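Local structure of pyrrolidone-carboxylate peptidase (Pyrococcus furiosus, 1X10) at residues E50-T55 / M146-H151. The protein removes an N-terminal pyroglutamyl (5-oxoproline) group from peptides, working as a thiol peptidase of the C15 family. The protein carries 3 engineered substitutions. Sequence-based numbering, arbitrary orientation.
Sequences EVLEKT and MYLSLH
L52 and S149 sit where segments 50-55 and 146-151, of helices 47-59 and 141-156, come nearest in backbone, 7.8 Å from CA to CA; the segment axes approach to 10.6 Å and run roughly the same way, at 31°. The CB of L52 points toward the second helix, and with CG anti to the backbone N (chi1 -156°) its CD1 comes to 3.6 Å from CB of L148, at the root of that side chain, while the same methyl lies 4.1 Å from the backbone N of S149. Both helices pack on the central sheet of this alpha/beta fold: V51 and T55 rest on strand 34-41, M146 and L150 on strands 76-83 and 161-167. Helix 141-156 also carries active-site position 142, an engineered serine in this structure, its side chain about 11 Å from that of S149. The S149 hydroxyl hydrogen-bonds outside the pair, to S162 and H66. Along the more open margin, the E53 side chain, bent at chi2 (-57°), crosses that of L148 at about a right angle, with OE2 4.2 Å from CD2. One water bridges the helices there, donating to E53 OE2 at 2.8 Å and to the backbone O of L148 at 2.9 Å. E53 OE1 makes a weak hydrogen bond with H152 ND1.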
ATOM      1  N   GLU A  50      28.800   0.359  21.005  1.00 18.24           N
ATOM      2  CA  GLU A  50      30.064   0.922  21.476  1.00 18.61           C
ATOM      3  C   GLU A  50      30.094   2.423  21.237  1.00 17.81           C
ATOM      4  O   GLU A  50      30.357   3.205  22.152  1.00 18.14           O
ATOM      5  CB  GLU A  50      31.249   0.293  20.738  1.00 20.49           C
ATOM      6  CG  GLU A  50      31.449  -1.184  20.982  1.00 23.68           C
ATOM      7  CD  GLU A  50      32.629  -1.732  20.197  1.00 25.55           C
ATOM      8  OE1 GLU A  50      33.742  -1.178  20.337  1.00 27.35           O
ATOM      9  OE2 GLU A  50      32.447  -2.711  19.441  1.00 27.25           O
ATOM     10  N   VAL A  51      29.840   2.813  19.993  1.00 16.59           N
ATOM     11  CA  VAL A  51      29.840   4.219  19.614  1.00 16.20           C
ATOM     12  C   VAL A  51      28.797   4.995  20.413  1.00 15.89           C
ATOM     13  O   VAL A  51      29.082   6.075  20.929  1.00 15.80           O
ATOM     14  CB  VAL A  51      29.555   4.387  18.102  1.00 15.76           C
ATOM     15  CG1 VAL A  51      29.546   5.859  17.729  1.00 14.84           C
ATOM     16  CG2 VAL A  51      30.610   3.644  17.294  1.00 16.02           C
ATOM     17  N   LEU A  52      27.597   4.430  20.526  1.00 15.53           N
ATOM     18  CA  LEU A  52      26.512   5.074  21.258  1.00 15.84           C
ATOM     19  C   LEU A  52      26.928   5.334  22.708  1.00 16.16           C
ATOM     20  O   LEU A  52      26.817   6.452  23.206  1.00 15.22           O
ATOM     21  CB  LEU A  52      25.266   4.183  21.253  1.00 16.34           C
ATOM     22  CG  LEU A  52      23.872   4.797  21.435  1.00 17.35           C
ATOM     23  CD1 LEU A  52      22.988   3.796  22.169  1.00 16.75           C
ATOM     24  CD2 LEU A  52      23.931   6.092  22.198  1.00 17.87           C
ATOM     25  N   GLU A  53      27.397   4.287  23.380  1.00 16.40           N
ATOM     26  CA  GLU A  53      27.821   4.395  24.772  1.00 17.78           C
ATOM     27  C   GLU A  53      28.919   5.439  24.948  1.00 17.57           C
ATOM     28  O   GLU A  53      28.838   6.285  25.833  1.00 17.28           O
ATOM     29  CB  GLU A  53      28.328   3.043  25.286  1.00 18.76           C
ATOM     30  CG  GLU A  53      27.315   1.907  25.243  1.00 21.44           C
ATOM     31  CD  GLU A  53      26.044   2.201  26.022  1.00 22.99           C
ATOM     32  OE1 GLU A  53      26.108   2.954  27.016  1.00 24.71           O
ATOM     33  OE2 GLU A  53      24.978   1.662  25.654  1.00 24.26           O
ATOM     34  N   LYS A  54      29.946   5.369  24.106  1.00 17.71           N
ATOM     35  CA  LYS A  54      31.053   6.312  24.183  1.00 18.37           C
ATOM     36  C   LYS A  54      30.554   7.740  23.999  1.00 17.61           C
ATOM     37  O   LYS A  54      30.955   8.644  24.730  1.00 17.10           O
ATOM     38  CB  LYS A  54      32.104   5.991  23.117  1.00 20.08           C
ATOM     39  CG  LYS A  54      32.743   4.622  23.272  1.00 22.77           C
ATOM     40  CD  LYS A  54      33.750   4.347  22.162  1.00 24.67           C
ATOM     41  CE  LYS A  54      34.236   2.902  22.195  1.00 25.74           C
ATOM     42  NZ  LYS A  54      34.883   2.559  23.489  1.00 27.77           N
ATOM     43  N   THR A  55      29.668   7.935  23.028  1.00 16.92           N
ATOM     44  CA  THR A  55      29.114   9.253  22.749  1.00 16.66           C
ATOM     45  C   THR A  55      28.325   9.791  23.936  1.00 16.64           C
ATOM     46  O   THR A  55      28.501  10.940  24.339  1.00 16.21           O
ATOM     47  CB  THR A  55      28.199   9.212  21.513  1.00 17.03           C
ATOM     48  OG1 THR A  55      28.943   8.713  20.396  1.00 17.72           O
ATOM     49  CG2 THR A  55      27.681  10.603  21.181  1.00 17.03           C
ATOM     50  N   MET A 146      17.573   2.867  20.066  1.00 10.15           N
ATOM     51  CA  MET A 146      16.516   3.475  20.868  1.00 10.52           C
ATOM     52  C   MET A 146      16.456   2.826  22.251  1.00 10.72           C
ATOM     53  O   MET A 146      16.355   3.516  23.268  1.00 10.80           O
ATOM     54  CB  MET A 146      15.158   3.323  20.175  1.00 10.35           C
ATOM     55  CG  MET A 146      14.016   4.018  20.918  1.00  9.81           C
ATOM     56  SD  MET A 146      12.392   3.677  20.194  1.00 10.13           S
ATOM     57  CE  MET A 146      11.337   4.597  21.347  1.00  8.62           C
ATOM     58  N   TYR A 147      16.526   1.497  22.284  1.00 11.00           N
ATOM     59  CA  TYR A 147      16.468   0.762  23.540  1.00 11.09           C
ATOM     60  C   TYR A 147      17.683   1.042  24.427  1.00 10.95           C
ATOM     61  O   TYR A 147      17.540   1.312  25.620  1.00 10.61           O
ATOM     62  CB  TYR A 147      16.363  -0.750  23.275  1.00 11.39           C
ATOM     63  CG  TYR A 147      16.183  -1.557  24.543  1.00 12.39           C
ATOM     64  CD1 TYR A 147      14.911  -1.792  25.071  1.00 12.46           C
ATOM     65  CD2 TYR A 147      17.290  -2.006  25.268  1.00 12.08           C
ATOM     66  CE1 TYR A 147      14.744  -2.443  26.283  1.00 11.78           C
ATOM     67  CE2 TYR A 147      17.133  -2.655  26.492  1.00 12.21           C
ATOM     68  CZ  TYR A 147      15.859  -2.869  26.996  1.00 12.38           C
ATOM     69  OH  TYR A 147      15.701  -3.472  28.224  1.00 10.05           O
ATOM     70  N   LEU A 148      18.874   0.964  23.844  1.00 10.59           N
ATOM     71  CA  LEU A 148      20.103   1.202  24.591  1.00 11.16           C
ATOM     72  C   LEU A 148      20.134   2.612  25.176  1.00 11.06           C
ATOM     73  O   LEU A 148      20.598   2.818  26.297  1.00 10.96           O
ATOM     74  CB  LEU A 148      21.324   0.979  23.688  1.00 11.37           C
ATOM     75  CG  LEU A 148      21.600  -0.490  23.343  1.00 12.16           C
ATOM     76  CD1 LEU A 148      22.608  -0.594  22.191  1.00 12.49           C
ATOM     77  CD2 LEU A 148      22.123  -1.198  24.587  1.00 12.43           C
ATOM     78  N   SER A 149      19.629   3.583  24.427  1.00 10.63           N
ATOM     79  CA  SER A 149      19.619   4.958  24.916  1.00 10.71           C
ATOM     80  C   SER A 149      18.683   5.078  26.116  1.00 10.66           C
ATOM     81  O   SER A 149      19.039   5.664  27.149  1.00 10.28           O
ATOM     82  CB  SER A 149      19.184   5.916  23.800  1.00 11.02           C
ATOM     83  OG  SER A 149      19.317   7.269  24.205  1.00 10.60           O
ATOM     84  N   LEU A 150      17.488   4.511  25.992  1.00 11.08           N
ATOM     85  CA  LEU A 150      16.519   4.566  27.081  1.00 11.65           C
ATOM     86  C   LEU A 150      16.996   3.769  28.298  1.00 11.85           C
ATOM     87  O   LEU A 150      16.731   4.156  29.439  1.00 12.36           O
ATOM     88  CB  LEU A 150      15.155   4.055  26.602  1.00 11.12           C
ATOM     89  CG  LEU A 150      14.406   5.057  25.723  1.00 11.46           C
ATOM     90  CD1 LEU A 150      13.265   4.372  24.994  1.00 10.84           C
ATOM     91  CD2 LEU A 150      13.902   6.207  26.586  1.00 11.49           C
ATOM     92  N   HIS A 151      17.700   2.668  28.053  1.00 12.35           N
ATOM     93  CA  HIS A 151      18.233   1.840  29.138  1.00 12.76           C
ATOM     94  C   HIS A 151      19.332   2.622  29.859  1.00 13.43           C
ATOM     95  O   HIS A 151      19.475   2.547  31.085  1.00 13.04           O
ATOM     96  CB  HIS A 151      18.811   0.537  28.573  1.00 13.87           C
ATOM     97  CG  HIS A 151      19.346  -0.396  29.619  1.00 14.34           C
ATOM     98  ND1 HIS A 151      18.545  -0.972  30.581  1.00 14.67           N
ATOM     99  CD2 HIS A 151      20.599  -0.859  29.846  1.00 14.48           C
ATOM    100  CE1 HIS A 151      19.280  -1.751  31.355  1.00 14.85           C
ATOM    101  NE2 HIS A 151      20.530  -1.699  30.931  1.00 14.97           N
TER
HETATM  102  O   HOH W   1      22.890   1.596  27.484  1.00 20.28           O